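Local atomic coordinates of chromosomal replication initiator protein DnaA (PDB entry 1L8Q), a protein that probably binds the chromosomal replication origin in its ATP form to start assembly of the replication initiation complex, using an AAA+ ATPase region and a DNA-binding domain. Residues A[41-46]-A[139-144]; A[231-236]-A[266-271]. One frame throughout, in Å; residues are numbered along the deposited sequence.

Interaction 1 (A[41-46]-A[139-144]); sequences FIYGSV and DRHPQK. With ADP (adenosine-5'-diphosphate), chain C.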
loop_
_atom_site.group_PDB
_atom_site.type_symbol
_atom_site.label_atom_id
_atom_site.label_comp_id
_atom_site.label_asym_id
_atom_site.label_seq_id
_atom_site.Cartn_x
_atom_site.Cartn_y
_atom_site.Cartn_z
ATOM N N PHE A 41 -9.015 15.056 5.489
ATOM C CA PHE A 41 -9.121 13.710 4.934
ATOM C C PHE A 41 -7.907 13.469 4.069
ATOM O O PHE A 41 -7.810 14.020 2.972
ATOM C CB PHE A 41 -10.378 13.613 4.079
ATOM C CG PHE A 41 -10.707 12.239 3.631
ATOM C CD1 PHE A 41 -9.983 11.628 2.616
ATOM C CD2 PHE A 41 -11.779 11.557 4.192
ATOM C CE1 PHE A 41 -10.305 10.341 2.188
ATOM C CE2 PHE A 41 -12.122 10.277 3.760
ATOM C CZ PHE A 41 -11.388 9.670 2.759
ATOM N N ILE A 42 -6.970 12.664 4.563
ATOM C CA ILE A 42 -5.761 12.361 3.821
ATOM C C ILE A 42 -5.888 11.053 3.051
ATOM O O ILE A 42 -6.334 10.061 3.592
ATOM C CB ILE A 42 -4.588 12.245 4.785
ATOM C CG1 ILE A 42 -4.332 13.573 5.483
ATOM C CG2 ILE A 42 -3.326 11.782 4.051
ATOM C CD1 ILE A 42 -3.514 13.406 6.767
ATOM N N TYR A 43 -5.479 11.046 1.786
ATOM C CA TYR A 43 -5.519 9.816 1.003
ATOM C C TYR A 43 -4.282 9.608 0.116
ATOM O O TYR A 43 -3.659 10.557 -0.376
ATOM C CB TYR A 43 -6.792 9.723 0.179
ATOM C CG TYR A 43 -6.872 10.726 -0.922
ATOM C CD1 TYR A 43 -6.584 10.370 -2.239
ATOM C CD2 TYR A 43 -7.226 12.025 -0.658
ATOM C CE1 TYR A 43 -6.654 11.285 -3.250
ATOM C CE2 TYR A 43 -7.315 12.952 -1.655
ATOM C CZ TYR A 43 -7.030 12.578 -2.960
ATOM O OH TYR A 43 -7.125 13.513 -3.966
ATOM N N GLY A 44 -3.941 8.343 -0.071
ATOM C CA GLY A 44 -2.797 7.965 -0.857
ATOM C C GLY A 44 -2.600 6.471 -0.805
ATOM O O GLY A 44 -3.202 5.763 0.015
ATOM N N SER A 45 -1.733 5.978 -1.663
ATOM C CA SER A 45 -1.516 4.550 -1.747
ATOM C C SER A 45 -0.703 4.044 -0.557
ATOM O O SER A 45 -0.158 4.835 0.220
ATOM C CB SER A 45 -0.783 4.238 -3.034
ATOM O OG SER A 45 0.538 4.715 -2.932
ATOM N N VAL A 46 -0.597 2.732 -0.437
ATOM C CA VAL A 46 0.124 2.122 0.671
ATOM C C VAL A 46 1.560 2.619 0.865
ATOM O O VAL A 46 2.309 2.780 -0.088
ATOM C CB VAL A 46 0.136 0.558 0.551
ATOM C CG1 VAL A 46 1.035 -0.038 1.583
ATOM C CG2 VAL A 46 -1.275 -0.001 0.754
ATOM N N ASP A 139 -7.180 5.092 1.601
ATOM C CA ASP A 139 -6.310 4.747 0.503
ATOM C C ASP A 139 -6.911 5.281 -0.775
ATOM O O ASP A 139 -6.363 5.099 -1.845
ATOM C CB ASP A 139 -6.088 3.220 0.407
ATOM C CG ASP A 139 -7.342 2.474 0.005
ATOM O OD1 ASP A 139 -8.444 3.022 0.192
ATOM O OD2 ASP A 139 -7.334 1.339 -0.507
ATOM N N ARG A 140 -8.059 5.919 -0.676
ATOM C CA ARG A 140 -8.694 6.430 -1.875
ATOM C C ARG A 140 -9.529 7.645 -1.556
ATOM O O ARG A 140 -9.941 7.844 -0.417
ATOM C CB ARG A 140 -9.540 5.342 -2.533
ATOM C CG ARG A 140 -10.730 4.917 -1.718
ATOM C CD ARG A 140 -11.253 3.565 -2.084
ATOM N NE ARG A 140 -10.179 2.582 -2.122
ATOM C CZ ARG A 140 -10.355 1.285 -2.347
ATOM N NH1 ARG A 140 -11.570 0.798 -2.558
ATOM N NH2 ARG A 140 -9.308 0.474 -2.360
ATOM N N HIS A 141 -9.749 8.461 -2.573
ATOM C CA HIS A 141 -10.551 9.679 -2.487
ATOM C C HIS A 141 -11.964 9.334 -2.035
ATOM O O HIS A 141 -12.464 8.281 -2.374
ATOM C CB HIS A 141 -10.596 10.310 -3.893
ATOM C CG HIS A 141 -11.123 11.704 -3.925
ATOM N ND1 HIS A 141 -12.473 11.989 -3.921
ATOM C CD2 HIS A 141 -10.481 12.896 -3.971
ATOM C CE1 HIS A 141 -12.635 13.300 -3.940
ATOM N NE2 HIS A 141 -11.441 13.872 -3.968
ATOM N N PRO A 142 -12.611 10.195 -1.267
ATOM C CA PRO A 142 -14.001 9.931 -0.850
ATOM C C PRO A 142 -14.904 9.533 -2.025
ATOM O O PRO A 142 -15.701 8.613 -1.864
ATOM C CB PRO A 142 -14.437 11.248 -0.238
ATOM C CG PRO A 142 -13.136 11.834 0.295
ATOM C CD PRO A 142 -12.078 11.440 -0.693
ATOM N N GLN A 143 -14.764 10.175 -3.179
ATOM C CA GLN A 143 -15.592 9.847 -4.341
ATOM C C GLN A 143 -15.440 8.391 -4.764
ATOM O O GLN A 143 -16.176 7.918 -5.607
ATOM C CB GLN A 143 -15.249 10.753 -5.555
ATOM C CG GLN A 143 -15.790 12.202 -5.482
ATOM C CD GLN A 143 -17.310 12.263 -5.239
ATOM O OE1 GLN A 143 -18.102 12.065 -6.179
ATOM N NE2 GLN A 143 -17.716 12.545 -3.984
ATOM N N LYS A 144 -14.462 7.692 -4.199
ATOM C CA LYS A 144 -14.226 6.309 -4.564
ATOM C C LYS A 144 -14.585 5.371 -3.435
ATOM O O LYS A 144 -14.404 4.158 -3.543
ATOM C CB LYS A 144 -12.784 6.104 -4.974
ATOM C CG LYS A 144 -12.365 6.977 -6.145
ATOM C CD LYS A 144 -11.404 6.256 -7.070
ATOM C CE LYS A 144 -10.735 7.224 -8.039
ATOM N NZ LYS A 144 -9.471 7.815 -7.490
HETATM P PB ADP C . 0.661 4.251 5.019
HETATM O O1B ADP C . -0.048 4.443 6.369
HETATM O O2B ADP C . 0.336 5.297 3.993
HETATM O O3B ADP C . 0.608 2.844 4.512
HETATM P PA ADP C . 2.711 4.576 6.810
HETATM O O1A ADP C . 2.308 5.873 7.488
HETATM O O2A ADP C . 2.188 3.344 7.528
HETATM O O3A ADP C . 2.190 4.527 5.306
HETATM O "O5'" ADP C . 4.293 4.530 6.637
HETATM C "C5'" ADP C . 4.928 3.381 6.108
HETATM C "C4'" ADP C . 6.346 3.423 6.621
HETATM O "O4'" ADP C . 7.111 4.403 5.891
HETATM C "C3'" ADP C . 6.342 3.884 8.062
HETATM O "O3'" ADP C . 7.442 3.222 8.671
HETATM C "C2'" ADP C . 6.615 5.367 7.948
HETATM O "O2'" ADP C . 7.189 5.983 9.089
HETATM C "C1'" ADP C . 7.539 5.450 6.764
HETATM N N9 ADP C . 7.324 6.763 6.142
HETATM C C8 ADP C . 6.289 7.114 5.344
HETATM N N7 ADP C . 6.417 8.418 4.953
HETATM C C5 ADP C . 7.525 8.905 5.522
HETATM C C6 ADP C . 8.232 10.194 5.531
HETATM N N6 ADP C . 7.769 11.250 4.843
HETATM N N1 ADP C . 9.358 10.289 6.247
HETATM C C2 ADP C . 9.852 9.245 6.942
HETATM N N3 ADP C . 9.253 8.040 6.970
HETATM C C4 ADP C . 8.117 7.820 6.300
#
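Gly44 and Asp139 bring the two backbones closest, with Gly44 CA 5.0 Å from Asp139 CA, and from there the chains part, their touching stretches running 137° from each other. At this narrow end Gly44 O receives a CA-H...O contact from Asp139 CA at 3.3 Å; the same carbonyl takes a hydrogen bond from Lys50 NZ. Strand 40-43 lies inside the parallel AAA+ sheet between strands 133-138 and 160-163, and the chain then enters the Walker A P-loop, where Ser45 and Val46 line the ADP pocket. Residues 139-144 follow strand 133-138. Phe41 carries its CG anti to the backbone N (chi1 -171°), which brings one ring face against Pro142: CG of the proline sits over the middle of that face, 3.7 Å from the centroid, while Arg140 O comes to the ring edge. With an alanine here, Pro142 CG and CD are likely to lose the ring they rest on, opening a gap beside the proline. His141 turns its edge toward the face of Tyr43 in an offset edge-to-face pair, planes at 81°, His141 CD2 3.4 Å from Tyr43 OH. Elsewhere on the imidazole edge, Gln143 N donates to ND1 near the ring plane, which probably helps hold the ring's rotation.

Interaction 2 (A[231-236]-A[266-271]); sequences MQIVEF and YLCRKV
Phe236 meets Leu267 with the edge of its ring: Leu267 CD1 lies near the ring plane, 4.4 Å from Phe236 CD2, a loose approach. Beyond the interface, the Tyr266 ring has Lys270 CG of its own helix over one face and Leu267 CD2 at its edge, so the two methyls of Leu267 serve different aromatic rings. The centre of the contact belongs to Ile233, its CA 6.8 Å from Cys268 CA. Ile233 CG2, anti to the backbone N, reaches Leu267 CB at 3.8 Å and the sulfur of Cys268 at 4.1 Å. The longer branch runs out to Ile233 CD1, which settles 3.7 Å from Leu267 O on the backbone of the other helix and lies more loosely beside Val271 CG1. Helices 216-241 and 258-272 pack in domain IV, the helix-turn-helix region assigned to binding double-stranded DNA, their local axes 9.7 Å apart at closest and 131° between directions. Ile323 of helix 308-323 also touches Ile233, and Phe283 touches both Val234 and Cys268. Side chain to side chain the contacts are apolar, made by aliphatic carbons, a thiol and a ring edge, so the packing depends on shape and on burial from water rather than on directional bonds.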
loop_
_atom_site.group_PDB
_atom_site.type_symbol
_atom_site.label_atom_id
_atom_site.label_comp_id
_atom_site.label_asym_id
_atom_site.label_seq_id
_atom_site.Cartn_x
_atom_site.Cartn_y
_atom_site.Cartn_z
HETATM N N MSE A 231 14.291 -16.319 -17.779
HETATM C CA MSE A 231 14.589 -16.392 -19.191
HETATM C C MSE A 231 14.517 -17.850 -19.622
HETATM O O MSE A 231 14.066 -18.163 -20.733
HETATM C CB MSE A 231 15.970 -15.794 -19.479
HETATM C CG MSE A 231 16.354 -15.725 -20.952
HETATM SE SE MSE A 231 15.290 -14.455 -22.013
HETATM C CE MSE A 231 14.644 -13.267 -20.530
ATOM N N GLN A 232 14.940 -18.743 -18.733
ATOM C CA GLN A 232 14.874 -20.169 -19.004
ATOM C C GLN A 232 13.426 -20.570 -19.224
ATOM O O GLN A 232 13.133 -21.412 -20.065
ATOM C CB GLN A 232 15.469 -20.972 -17.851
ATOM C CG GLN A 232 16.961 -21.222 -17.945
ATOM C CD GLN A 232 17.458 -22.131 -16.830
ATOM O OE1 GLN A 232 17.851 -21.658 -15.760
ATOM N NE2 GLN A 232 17.426 -23.437 -17.068
ATOM N N ILE A 233 12.516 -19.956 -18.474
ATOM C CA ILE A 233 11.101 -20.252 -18.637
ATOM C C ILE A 233 10.600 -19.771 -19.999
ATOM O O ILE A 233 9.784 -20.430 -20.638
ATOM C CB ILE A 233 10.277 -19.666 -17.485
ATOM C CG1 ILE A 233 10.358 -20.597 -16.272
ATOM C CG2 ILE A 233 8.838 -19.491 -17.903
ATOM C CD1 ILE A 233 9.649 -20.089 -15.064
ATOM N N VAL A 234 11.120 -18.637 -20.454
ATOM C CA VAL A 234 10.756 -18.131 -21.759
ATOM C C VAL A 234 11.263 -19.084 -22.834
ATOM O O VAL A 234 10.517 -19.449 -23.740
ATOM C CB VAL A 234 11.274 -16.705 -21.993
ATOM C CG1 VAL A 234 11.052 -16.287 -23.449
ATOM C CG2 VAL A 234 10.572 -15.734 -21.053
ATOM N N GLU A 235 12.521 -19.504 -22.720
ATOM C CA GLU A 235 13.071 -20.497 -23.636
ATOM C C GLU A 235 12.155 -21.715 -23.652
ATOM O O GLU A 235 11.912 -22.310 -24.698
ATOM C CB GLU A 235 14.458 -20.960 -23.186
ATOM C CG GLU A 235 15.583 -19.966 -23.385
ATOM C CD GLU A 235 16.898 -20.444 -22.773
ATOM O OE1 GLU A 235 16.886 -21.440 -22.003
ATOM O OE2 GLU A 235 17.945 -19.821 -23.062
ATOM N N PHE A 236 11.659 -22.089 -22.478
ATOM C CA PHE A 236 10.822 -23.274 -22.359
ATOM C C PHE A 236 9.519 -23.136 -23.127
ATOM O O PHE A 236 9.228 -23.938 -24.008
ATOM C CB PHE A 236 10.542 -23.596 -20.900
ATOM C CG PHE A 236 9.660 -24.772 -20.715
ATOM C CD1 PHE A 236 10.135 -26.046 -20.951
ATOM C CD2 PHE A 236 8.344 -24.610 -20.317
ATOM C CE1 PHE A 236 9.321 -27.136 -20.795
ATOM C CE2 PHE A 236 7.527 -25.695 -20.154
ATOM C CZ PHE A 236 8.014 -26.965 -20.399
ATOM N N TYR A 266 2.559 -16.347 -16.690
ATOM C CA TYR A 266 1.924 -17.211 -15.700
ATOM C C TYR A 266 2.941 -18.147 -15.066
ATOM O O TYR A 266 2.967 -18.322 -13.846
ATOM C CB TYR A 266 0.783 -18.018 -16.331
ATOM C CG TYR A 266 0.048 -18.890 -15.346
ATOM C CD1 TYR A 266 -1.022 -18.390 -14.608
ATOM C CD2 TYR A 266 0.424 -20.214 -15.146
ATOM C CE1 TYR A 266 -1.700 -19.188 -13.701
ATOM C CE2 TYR A 266 -0.238 -21.013 -14.243
ATOM C CZ TYR A 266 -1.302 -20.502 -13.525
ATOM O OH TYR A 266 -1.962 -21.301 -12.622
ATOM N N LEU A 267 3.786 -18.740 -15.894
ATOM C CA LEU A 267 4.794 -19.657 -15.393
ATOM C C LEU A 267 5.842 -18.935 -14.535
ATOM O O LEU A 267 6.314 -19.474 -13.526
ATOM C CB LEU A 267 5.450 -20.416 -16.543
ATOM C CG LEU A 267 4.517 -21.356 -17.309
ATOM C CD1 LEU A 267 5.307 -22.436 -18.013
ATOM C CD2 LEU A 267 3.516 -21.976 -16.367
ATOM N N CYS A 268 6.203 -17.720 -14.940
ATOM C CA CYS A 268 7.155 -16.922 -14.180
ATOM C C CYS A 268 6.534 -16.600 -12.851
ATOM O O CYS A 268 7.190 -16.675 -11.811
ATOM C CB CYS A 268 7.491 -15.625 -14.913
ATOM S SG CYS A 268 8.794 -15.769 -16.157
ATOM N N ARG A 269 5.255 -16.254 -12.878
ATOM C CA ARG A 269 4.547 -15.926 -11.656
ATOM C C ARG A 269 4.356 -17.157 -10.787
ATOM O O ARG A 269 4.721 -17.160 -9.626
ATOM C CB ARG A 269 3.185 -15.279 -11.965
ATOM C CG ARG A 269 2.400 -14.843 -10.735
ATOM C CD ARG A 269 3.132 -13.869 -9.820
ATOM N NE ARG A 269 2.193 -13.044 -9.071
ATOM C CZ ARG A 269 2.507 -12.315 -8.010
ATOM N NH1 ARG A 269 3.755 -12.301 -7.550
ATOM N NH2 ARG A 269 1.570 -11.596 -7.403
ATOM N N LYS A 270 3.822 -18.221 -11.366
ATOM C CA LYS A 270 3.444 -19.376 -10.562
ATOM C C LYS A 270 4.578 -20.357 -10.254
ATOM O O LYS A 270 4.608 -20.964 -9.176
ATOM C CB LYS A 270 2.244 -20.093 -11.187
ATOM C CG LYS A 270 0.982 -19.226 -11.254
ATOM C CD LYS A 270 0.523 -18.798 -9.856
ATOM C CE LYS A 270 -0.939 -18.364 -9.856
ATOM N NZ LYS A 270 -1.530 -18.431 -8.489
ATOM N N VAL A 271 5.507 -20.508 -11.191
ATOM C CA VAL A 271 6.583 -21.470 -11.012
ATOM C C VAL A 271 7.825 -20.912 -10.299
ATOM O O VAL A 271 8.416 -21.585 -9.476
ATOM C CB VAL A 271 6.981 -22.126 -12.342
ATOM C CG1 VAL A 271 8.228 -22.962 -12.168
ATOM C CG2 VAL A 271 5.835 -22.979 -12.872
#

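Interaction 1 belongs to the AAA+ region and interaction 2 to the DNA-binding domain IV; they share no helix or strand, and their centres stand 36 Å apart with nearest atoms about 14 Å from each other. The first is partly buried, joining an inner strand, whose following P-loop residues line the nucleotide pocket, to the loop after strand 133-138; it mixes aromatic and proline packing with backbone carbonyl contacts, while a salt bridge between Arg140 and Asp139 lies on its more exposed side. The second is a buried helix-to-helix contact of mainly aliphatic groups, with a thiol and a ring edge, away from the annotated sites. It also covers less surface, 226 Å² against 330 Å².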